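Local coordinates for dextranase (PDB 6NZS), which catalyses the endohydrolysis of (1->6)-alpha-D-glucosidic linkages in dextran, as a member of glycoside hydrolase family 49, at residues Val219-Ile230 with Tyr243-Val251; Val556-Trp564 with Trp579-Thr587. One frame throughout, in Å; residues are numbered along the deposited sequence.

Contact 1: Val219-Ile230 with Tyr243-Val251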
loop_
_atom_site.group_PDB
_atom_site.type_symbol
_atom_site.label_atom_id
_atom_site.label_comp_id
_atom_site.label_asym_id
_atom_site.label_seq_id
_atom_site.Cartn_x
_atom_site.Cartn_y
_atom_site.Cartn_z
ATOM N N VAL A 219 4.439 24.097 11.764
ATOM C CA VAL A 219 3.843 24.620 10.535
ATOM C C VAL A 219 2.330 24.506 10.701
ATOM O O VAL A 219 1.716 23.495 10.345
ATOM C CB VAL A 219 4.337 23.900 9.273
ATOM C CG1 VAL A 219 5.764 24.294 8.982
ATOM C CG2 VAL A 219 4.262 22.382 9.428
ATOM N N THR A 220 1.715 25.543 11.266
ATOM C CA THR A 220 0.277 25.569 11.470
ATOM C C THR A 220 -0.362 26.767 10.784
ATOM O O THR A 220 -1.527 27.081 11.058
ATOM C CB THR A 220 -0.050 25.564 12.965
ATOM O OG1 THR A 220 0.700 26.600 13.608
ATOM C CG2 THR A 220 0.324 24.211 13.587
ATOM N N ASN A 221 0.370 27.430 9.891
ATOM C CA ASN A 221 -0.071 28.659 9.245
ATOM C C ASN A 221 -0.339 28.477 7.756
ATOM O O ASN A 221 -0.506 29.471 7.036
ATOM C CB ASN A 221 0.978 29.752 9.458
ATOM C CG ASN A 221 2.330 29.395 8.854
ATOM O OD1 ASN A 221 2.603 28.232 8.541
ATOM N ND2 ASN A 221 3.188 30.398 8.696
ATOM N N LEU A 222 -0.400 27.236 7.273
ATOM C CA LEU A 222 -0.475 27.011 5.836
ATOM C C LEU A 222 -1.831 27.368 5.241
ATOM O O LEU A 222 -1.927 27.540 4.022
ATOM C CB LEU A 222 -0.105 25.562 5.505
ATOM C CG LEU A 222 1.324 25.162 5.883
ATOM C CD1 LEU A 222 1.587 23.714 5.466
ATOM C CD2 LEU A 222 2.349 26.090 5.259
ATOM N N ASN A 223 -2.886 27.465 6.059
ATOM C CA ASN A 223 -4.198 27.794 5.513
ATOM C C ASN A 223 -4.244 29.200 4.931
ATOM O O ASN A 223 -5.089 29.471 4.072
ATOM C CB ASN A 223 -5.290 27.671 6.583
ATOM C CG ASN A 223 -5.493 26.243 7.071
ATOM O OD1 ASN A 223 -4.695 25.346 6.792
ATOM N ND2 ASN A 223 -6.571 26.031 7.814
ATOM N N ALA A 224 -3.358 30.093 5.372
ATOM C CA ALA A 224 -3.388 31.489 4.958
ATOM C C ALA A 224 -2.220 31.875 4.058
ATOM O O ALA A 224 -1.955 33.070 3.886
ATOM C CB ALA A 224 -3.463 32.418 6.170
ATOM N N VAL A 225 -1.504 30.902 3.488
ATOM C CA VAL A 225 -0.465 31.241 2.522
ATOM C C VAL A 225 -1.104 31.809 1.260
ATOM O O VAL A 225 -2.182 31.374 0.830
ATOM C CB VAL A 225 0.448 30.039 2.210
ATOM C CG1 VAL A 225 1.143 29.542 3.470
ATOM C CG2 VAL A 225 -0.326 28.927 1.535
ATOM N N THR A 226 -0.442 32.796 0.662
ATOM C CA THR A 226 -0.940 33.425 -0.552
ATOM C C THR A 226 -0.189 33.008 -1.806
ATOM O O THR A 226 -0.606 33.378 -2.908
ATOM C CB THR A 226 -0.893 34.953 -0.421
ATOM O OG1 THR A 226 0.425 35.347 -0.027
ATOM C CG2 THR A 226 -1.902 35.433 0.616
ATOM N N GLU A 227 0.892 32.246 -1.673
ATOM C CA GLU A 227 1.674 31.833 -2.825
ATOM C C GLU A 227 1.023 30.633 -3.517
ATOM O O GLU A 227 0.064 30.035 -3.025
ATOM C CB GLU A 227 3.107 31.512 -2.403
ATOM C CG GLU A 227 3.927 32.728 -1.973
ATOM C CD GLU A 227 3.753 33.096 -0.506
ATOM O OE1 GLU A 227 2.963 32.439 0.205
ATOM O OE2 GLU A 227 4.417 34.054 -0.061
ATOM N N GLU A 228 1.568 30.281 -4.684
ATOM C CA GLU A 228 1.023 29.198 -5.491
ATOM C C GLU A 228 1.611 27.839 -5.141
ATOM O O GLU A 228 0.984 26.814 -5.432
ATOM C CB GLU A 228 1.323 29.461 -6.969
ATOM C CG GLU A 228 0.592 30.654 -7.566
ATOM C CD GLU A 228 1.060 30.918 -8.982
ATOM O OE1 GLU A 228 2.126 31.541 -9.146
ATOM O OE2 GLU A 228 0.377 30.477 -9.930
ATOM N N ILE A 229 2.799 27.814 -4.549
ATOM C CA ILE A 229 3.554 26.587 -4.322
ATOM C C ILE A 229 4.064 26.606 -2.891
ATOM O O ILE A 229 4.602 27.619 -2.432
ATOM C CB ILE A 229 4.746 26.501 -5.295
ATOM C CG1 ILE A 229 4.264 26.518 -6.747
ATOM C CG2 ILE A 229 5.622 25.275 -4.997
ATOM C CD1 ILE A 229 5.347 26.875 -7.734
ATOM N N ILE A 230 3.911 25.486 -2.187
ATOM C CA ILE A 230 4.501 25.306 -0.867
ATOM C C ILE A 230 5.632 24.304 -1.028
ATOM O O ILE A 230 5.399 23.160 -1.441
ATOM C CB ILE A 230 3.470 24.842 0.169
ATOM C CG1 ILE A 230 2.311 25.841 0.253
ATOM C CG2 ILE A 230 4.140 24.685 1.529
ATOM C CD1 ILE A 230 1.136 25.357 1.076
ATOM N N TYR A 243 -4.093 19.800 13.985
ATOM C CA TYR A 243 -4.187 20.640 12.799
ATOM C C TYR A 243 -3.735 19.827 11.601
ATOM O O TYR A 243 -2.799 19.028 11.703
ATOM C CB TYR A 243 -3.302 21.886 12.932
ATOM C CG TYR A 243 -3.064 22.653 11.635
ATOM C CD1 TYR A 243 -3.990 23.584 11.169
ATOM C CD2 TYR A 243 -1.901 22.463 10.889
ATOM C CE1 TYR A 243 -3.768 24.289 9.988
ATOM C CE2 TYR A 243 -1.678 23.159 9.707
ATOM C CZ TYR A 243 -2.609 24.073 9.266
ATOM O OH TYR A 243 -2.375 24.765 8.089
ATOM N N HIS A 244 -4.420 20.017 10.481
ATOM C CA HIS A 244 -3.909 19.625 9.177
ATOM C C HIS A 244 -4.137 20.782 8.220
ATOM O O HIS A 244 -5.004 21.630 8.444
ATOM C CB HIS A 244 -4.523 18.315 8.656
ATOM C CG HIS A 244 -5.949 18.430 8.212
ATOM N ND1 HIS A 244 -6.919 19.066 8.958
ATOM C CD2 HIS A 244 -6.575 17.958 7.107
ATOM C CE1 HIS A 244 -8.077 18.989 8.328
ATOM N NE2 HIS A 244 -7.897 18.320 7.204
ATOM N N ALA A 245 -3.324 20.827 7.168
ATOM C CA ALA A 245 -3.295 21.974 6.263
ATOM C C ALA A 245 -4.483 21.903 5.311
ATOM O O ALA A 245 -4.567 21.005 4.467
ATOM C CB ALA A 245 -1.978 21.991 5.495
ATOM N N VAL A 246 -5.403 22.852 5.449
ATOM C CA VAL A 246 -6.538 22.998 4.547
ATOM C C VAL A 246 -6.204 24.182 3.650
ATOM O O VAL A 246 -6.237 25.336 4.088
ATOM C CB VAL A 246 -7.844 23.211 5.326
ATOM C CG1 VAL A 246 -9.023 23.376 4.377
ATOM C CG2 VAL A 246 -8.083 22.039 6.290
ATOM N N LEU A 247 -5.845 23.888 2.402
ATOM C CA LEU A 247 -5.097 24.805 1.553
ATOM C C LEU A 247 -6.021 25.771 0.812
ATOM O O LEU A 247 -7.108 25.381 0.368
ATOM C CB LEU A 247 -4.251 24.030 0.541
ATOM C CG LEU A 247 -3.178 23.134 1.175
ATOM C CD1 LEU A 247 -2.474 22.279 0.131
ATOM C CD2 LEU A 247 -2.168 23.959 1.956
ATOM N N PRO A 248 -5.552 27.008 0.679
ATOM C CA PRO A 248 -6.343 28.053 0.010
ATOM C C PRO A 248 -6.321 27.880 -1.499
ATOM O O PRO A 248 -5.513 27.111 -2.045
ATOM C CB PRO A 248 -5.632 29.345 0.438
ATOM C CG PRO A 248 -4.225 28.935 0.687
ATOM C CD PRO A 248 -4.303 27.540 1.252
ATOM N N PRO A 249 -7.196 28.591 -2.221
ATOM C CA PRO A 249 -7.393 28.282 -3.646
ATOM C C PRO A 249 -6.192 28.588 -4.520
ATOM O O PRO A 249 -6.091 28.037 -5.621
ATOM C CB PRO A 249 -8.608 29.138 -4.035
ATOM C CG PRO A 249 -8.693 30.184 -2.983
ATOM C CD PRO A 249 -8.166 29.587 -1.729
ATOM N N ASN A 250 -5.275 29.435 -4.058
ATOM C CA ASN A 250 -4.092 29.786 -4.830
ATOM C C ASN A 250 -3.069 28.653 -4.911
ATOM O O ASN A 250 -2.250 28.647 -5.834
ATOM C CB ASN A 250 -3.458 31.029 -4.195
ATOM C CG ASN A 250 -3.579 31.033 -2.660
ATOM O OD1 ASN A 250 -4.639 31.380 -2.106
ATOM N ND2 ASN A 250 -2.487 30.661 -1.968
ATOM N N VAL A 251 -3.099 27.699 -3.983
ATOM C CA VAL A 251 -2.054 26.680 -3.906
ATOM C C VAL A 251 -2.335 25.574 -4.917
ATOM O O VAL A 251 -3.375 24.910 -4.862
ATOM C CB VAL A 251 -1.936 26.113 -2.489
ATOM C CG1 VAL A 251 -0.882 25.011 -2.465
ATOM C CG2 VAL A 251 -1.574 27.219 -1.510
HETATM O O HOH W 1 -3.349 27.696 9.027
HETATM O O HOH W 2 -7.253 27.827 3.544
HETATM O O HOH W 3 -6.981 23.484 9.249
#

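Contact 2: Val556-Trp564 with Trp579-Thr587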
loop_
_atom_site.group_PDB
_atom_site.type_symbol
_atom_site.label_atom_id
_atom_site.label_comp_id
_atom_site.label_asym_id
_atom_site.label_seq_id
_atom_site.Cartn_x
_atom_site.Cartn_y
_atom_site.Cartn_z
ATOM N N VAL A 556 -0.528 -25.319 -12.010
ATOM C CA VAL A 556 -1.623 -24.542 -12.587
ATOM C C VAL A 556 -2.953 -25.232 -12.310
ATOM O O VAL A 556 -3.098 -26.445 -12.511
ATOM C CB VAL A 556 -1.409 -24.322 -14.093
ATOM C CG1 VAL A 556 -2.614 -23.614 -14.697
ATOM C CG2 VAL A 556 -0.146 -23.517 -14.329
ATOM N N ILE A 557 -3.923 -24.450 -11.844
ATOM C CA ILE A 557 -5.268 -24.925 -11.550
ATOM C C ILE A 557 -6.068 -24.990 -12.849
ATOM O O ILE A 557 -6.155 -24.004 -13.589
ATOM C CB ILE A 557 -5.939 -23.975 -10.544
ATOM C CG1 ILE A 557 -5.048 -23.788 -9.302
ATOM C CG2 ILE A 557 -7.347 -24.434 -10.199
ATOM C CD1 ILE A 557 -4.554 -25.092 -8.667
ATOM N N GLU A 558 -6.666 -26.147 -13.131
ATOM C CA GLU A 558 -7.402 -26.320 -14.382
ATOM C C GLU A 558 -8.739 -27.002 -14.123
ATOM O O GLU A 558 -8.800 -28.011 -13.414
ATOM C CB GLU A 558 -6.598 -27.154 -15.387
ATOM C CG GLU A 558 -5.223 -26.599 -15.728
ATOM C CD GLU A 558 -4.429 -27.534 -16.630
ATOM O OE1 GLU A 558 -4.878 -27.795 -17.765
ATOM O OE2 GLU A 558 -3.360 -28.013 -16.206
ATOM N N LYS A 559 -9.803 -26.459 -14.724
ATOM C CA LYS A 559 -11.117 -27.089 -14.644
ATOM C C LYS A 559 -11.082 -28.532 -15.129
ATOM O O LYS A 559 -11.877 -29.358 -14.670
ATOM C CB LYS A 559 -12.115 -26.290 -15.482
ATOM C CG LYS A 559 -13.321 -25.773 -14.734
ATOM C CD LYS A 559 -14.228 -24.983 -15.676
ATOM C CE LYS A 559 -15.483 -24.519 -14.976
ATOM N NZ LYS A 559 -16.437 -23.864 -15.932
ATOM N N THR A 560 -10.169 -28.857 -16.041
ATOM C CA THR A 560 -10.061 -30.195 -16.608
ATOM C C THR A 560 -8.989 -31.053 -15.948
ATOM O O THR A 560 -8.756 -32.181 -16.399
ATOM C CB THR A 560 -9.787 -30.106 -18.116
ATOM O OG1 THR A 560 -8.562 -29.400 -18.338
ATOM C CG2 THR A 560 -10.923 -29.388 -18.832
ATOM N N ALA A 561 -8.333 -30.562 -14.897
ATOM C CA ALA A 561 -7.230 -31.280 -14.267
ATOM C C ALA A 561 -7.569 -31.842 -12.891
ATOM O O ALA A 561 -6.674 -32.361 -12.216
ATOM C CB ALA A 561 -5.984 -30.398 -14.179
ATOM N N ASP A 562 -8.823 -31.749 -12.449
ATOM C CA ASP A 562 -9.241 -32.342 -11.176
ATOM C C ASP A 562 -8.436 -31.808 -9.987
ATOM O O ASP A 562 -8.199 -32.519 -9.008
ATOM C CB ASP A 562 -9.211 -33.876 -11.230
ATOM C CG ASP A 562 -10.066 -34.522 -10.152
ATOM O OD1 ASP A 562 -11.072 -33.914 -9.728
ATOM O OD2 ASP A 562 -9.726 -35.650 -9.731
ATOM N N ASN A 563 -8.013 -30.542 -10.053
ATOM C CA ASN A 563 -7.261 -29.925 -8.965
ATOM C C ASN A 563 -7.832 -28.565 -8.575
ATOM O O ASN A 563 -7.121 -27.751 -7.974
ATOM C CB ASN A 563 -5.777 -29.800 -9.327
ATOM C CG ASN A 563 -5.536 -28.835 -10.477
ATOM O OD1 ASN A 563 -6.484 -28.329 -11.075
ATOM N ND2 ASN A 563 -4.273 -28.564 -10.780
ATOM N N TRP A 564 -9.103 -28.302 -8.896
ATOM C CA TRP A 564 -9.665 -26.960 -8.805
ATOM C C TRP A 564 -10.636 -26.747 -7.654
ATOM O O TRP A 564 -10.809 -25.602 -7.229
ATOM C CB TRP A 564 -10.374 -26.579 -10.125
ATOM C CG TRP A 564 -11.507 -27.504 -10.461
ATOM C CD1 TRP A 564 -11.442 -28.634 -11.219
ATOM C CD2 TRP A 564 -12.862 -27.394 -10.014
ATOM N NE1 TRP A 564 -12.679 -29.235 -11.279
ATOM C CE2 TRP A 564 -13.568 -28.496 -10.547
ATOM C CE3 TRP A 564 -13.554 -26.466 -9.231
ATOM C CZ2 TRP A 564 -14.928 -28.695 -10.311
ATOM C CZ3 TRP A 564 -14.900 -26.670 -8.990
ATOM C CH2 TRP A 564 -15.573 -27.777 -9.529
ATOM N N TRP A 579 -21.335 -22.238 -13.028
ATOM C CA TRP A 579 -20.355 -23.090 -13.695
ATOM C C TRP A 579 -19.941 -22.543 -15.054
ATOM O O TRP A 579 -18.751 -22.489 -15.377
ATOM C CB TRP A 579 -20.920 -24.505 -13.845
ATOM C CG TRP A 579 -19.996 -25.446 -14.554
ATOM C CD1 TRP A 579 -20.086 -25.871 -15.851
ATOM C CD2 TRP A 579 -18.837 -26.082 -14.006
ATOM N NE1 TRP A 579 -19.052 -26.729 -16.141
ATOM C CE2 TRP A 579 -18.274 -26.880 -15.022
ATOM C CE3 TRP A 579 -18.223 -26.057 -12.750
ATOM C CZ2 TRP A 579 -17.127 -27.643 -14.821
ATOM C CZ3 TRP A 579 -17.088 -26.811 -12.552
ATOM C CH2 TRP A 579 -16.547 -27.592 -13.581
ATOM N N ASN A 580 -20.909 -22.121 -15.867
ATOM C CA ASN A 580 -20.553 -21.678 -17.210
ATOM C C ASN A 580 -20.086 -20.229 -17.263
ATOM O O ASN A 580 -19.766 -19.735 -18.351
ATOM C CB ASN A 580 -21.709 -21.936 -18.176
ATOM C CG ASN A 580 -21.837 -23.398 -18.516
ATOM O OD1 ASN A 580 -20.835 -24.070 -18.765
ATOM N ND2 ASN A 580 -23.060 -23.907 -18.511
ATOM N N SER A 581 -20.009 -19.558 -16.118
ATOM C CA SER A 581 -19.552 -18.181 -16.032
ATOM C C SER A 581 -18.097 -18.064 -15.600
ATOM O O SER A 581 -17.636 -16.951 -15.338
ATOM C CB SER A 581 -20.446 -17.383 -15.085
ATOM O OG SER A 581 -21.718 -17.152 -15.679
ATOM N N TRP A 582 -17.369 -19.177 -15.504
ATOM C CA TRP A 582 -15.950 -19.090 -15.171
ATOM C C TRP A 582 -15.177 -20.193 -15.870
ATOM O O TRP A 582 -15.742 -21.194 -16.318
ATOM C CB TRP A 582 -15.680 -19.118 -13.655
ATOM C CG TRP A 582 -15.993 -20.424 -12.974
ATOM C CD1 TRP A 582 -17.211 -20.832 -12.532
ATOM C CD2 TRP A 582 -15.064 -21.467 -12.615
ATOM N NE1 TRP A 582 -17.115 -22.071 -11.936
ATOM C CE2 TRP A 582 -15.807 -22.481 -11.976
ATOM C CE3 TRP A 582 -13.684 -21.644 -12.779
ATOM C CZ2 TRP A 582 -15.220 -23.653 -11.503
ATOM C CZ3 TRP A 582 -13.101 -22.813 -12.306
ATOM C CH2 TRP A 582 -13.870 -23.799 -11.680
ATOM N N ASN A 583 -13.863 -20.011 -15.925
ATOM C CA ASN A 583 -12.964 -21.031 -16.435
ATOM C C ASN A 583 -11.629 -20.879 -15.724
ATOM O O ASN A 583 -11.260 -19.784 -15.294
ATOM C CB ASN A 583 -12.790 -20.911 -17.955
ATOM C CG ASN A 583 -12.197 -22.165 -18.579
ATOM O OD1 ASN A 583 -12.089 -23.211 -17.937
ATOM N ND2 ASN A 583 -11.801 -22.059 -19.837
ATOM N N ALA A 584 -10.919 -21.995 -15.587
ATOM C CA ALA A 584 -9.539 -22.009 -15.115
ATOM C C ALA A 584 -8.771 -22.904 -16.070
ATOM O O ALA A 584 -9.126 -24.075 -16.232
ATOM C CB ALA A 584 -9.438 -22.547 -13.681
ATOM N N TRP A 585 -7.747 -22.360 -16.723
ATOM C CA TRP A 585 -7.037 -23.143 -17.722
ATOM C C TRP A 585 -5.585 -22.703 -17.815
ATOM O O TRP A 585 -5.216 -21.603 -17.401
ATOM C CB TRP A 585 -7.734 -23.085 -19.092
ATOM C CG TRP A 585 -7.479 -21.829 -19.892
ATOM C CD1 TRP A 585 -6.586 -21.677 -20.913
ATOM C CD2 TRP A 585 -8.138 -20.562 -19.747
ATOM N NE1 TRP A 585 -6.643 -20.393 -21.411
ATOM C CE2 TRP A 585 -7.591 -19.691 -20.713
ATOM C CE3 TRP A 585 -9.134 -20.082 -18.896
ATOM C CZ2 TRP A 585 -8.008 -18.370 -20.851
ATOM C CZ3 TRP A 585 -9.554 -18.766 -19.036
ATOM C CH2 TRP A 585 -8.988 -17.926 -20.009
ATOM N N ARG A 586 -4.767 -23.588 -18.373
ATOM C CA ARG A 586 -3.351 -23.345 -18.596
ATOM C C ARG A 586 -3.151 -22.930 -20.046
ATOM O O ARG A 586 -3.659 -23.594 -20.954
ATOM C CB ARG A 586 -2.578 -24.635 -18.332
ATOM C CG ARG A 586 -1.078 -24.489 -18.273
ATOM C CD ARG A 586 -0.442 -25.874 -18.188
ATOM N NE ARG A 586 1.013 -25.831 -18.284
ATOM C CZ ARG A 586 1.823 -26.759 -17.783
ATOM N NH1 ARG A 586 1.322 -27.818 -17.160
ATOM N NH2 ARG A 586 3.137 -26.637 -17.919
ATOM N N THR A 587 -2.429 -21.834 -20.264
ATOM C CA THR A 587 -2.137 -21.425 -21.637
ATOM C C THR A 587 -1.162 -22.415 -22.260
ATOM O O THR A 587 0.050 -22.317 -22.046
ATOM C CB THR A 587 -1.515 -20.021 -21.738
ATOM O OG1 THR A 587 -2.056 -19.159 -20.733
ATOM C CG2 THR A 587 -1.793 -19.426 -23.109
HETATM O O HOH W 4 -9.102 -26.589 -17.946
#

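Contact 1: Val219-Ile230 with Tyr243-Val251
Asn223 OD1 is gripped twice: Tyr243 OH donates to it at 2.7 Å, and Val246 N donates to the same Asn223 OD1 at 2.9 Å. The two donors arrive from opposite faces of the amide plane, well above and below it, so one carbonyl oxygen is pinned between them. For Val246 N, a side-chain carbonyl thus serves where a neighbouring strand would offer a backbone one. The phenol can reach because Tyr243 CG stands anti to the backbone N (chi1 166°), which brings the ring up against Thr220 and Asn223. There Thr220 CA lies over one face of the ring, 4.0 Å from its centroid, while Asn223 OD1 sits at the ring's edge. Ordered waters add bridges at this end, one of them joining Thr220 O, Asn223 N and Tyr243 OH, another tying Asn223 O to Val246 O.

At the other end the roles reverse, and a side-chain amide feeds two backbone carbonyls. Asn250 ND2 donates to Val225 O at 2.9 Å; its second bond, from Asn250 ND2 to Glu227 O, is 2.8 Å long, nearly straight at 167°, and lies in the amide plane. Both hydrogens are engaged, which probably holds the amide in this orientation. Beneath the polar groups runs an apolar seam. Val225 CG2 meets Val251 CG2 at 3.7 Å, and Ile230 CD1 touches Leu247 CD2 at the same 3.7 Å, their side chains crossing obliquely. Leu222 and Leu247 both continue the seam onto Phe266 of the next strand along.

Two asparagines, one in a 3-10 segment and one in the type I turn 248-251, here serve backbone groups beside 245-247, an outermost strand of a four-stranded parallel sheet near the start of the beta-helix.

Contact 2: Val556-Trp564 with Trp579-Thr587
Lys559 runs as an extended chain into the angle between two indoles, its CE lying over a face of each. Lys559 CE is 3.4 Å from the centroid of the Trp579 six-membered ring and 3.5 Å from that of the Trp582 six-membered ring. One atom further on, Lys559 NZ stands above both five-membered rings in cation-pi contact. Backbone oxygens also meet its charge: Lys559 NZ donates to Trp579 O at 2.7 Å and to Trp582 O at 2.8 Å. A methionine here would lack the ammonium group, so both carbonyls would probably be left without this donor and the indole faces without their cation.

Trp564 comes in at the edges of the same two rings, its six-membered ring inclined at 58° to each. Trp564 CH2 approaches Trp579 CZ3 to 3.5 Å, whereas its CE3 reaches CH2 of Trp582. At the root of the lysine, Lys559 N donates to Ala584 O at 2.9 Å, an almost straight bond (169°) fixing where the chain sets out. The result, an aromatic cluster of three tryptophans with cation-pi contacts from Lys559, joins a type I turn to strand 582-585 at the C-terminal end of the beta-helix.

How the contacts relate
Contact 1 and contact 2 lie near opposite ends of one elongated parallel beta-helix, their centres 55 Å apart, their nearest atoms about 43 Å apart, and on opposite sides of the chain's centre. They come in series: 219-230 with 243-251 closes before 556-564 with 579-587 opens. Strand 229-232 pairs in parallel with 253-256 in the early coils, and successive parallel pairings lead along the solenoid to 545-552, with which strand 582-585 pairs in parallel. Each contact joins chain segments only 13 to 15 residues apart, so both are local contacts between neighbouring parts of the chain, as expected of a fold built coil upon coil.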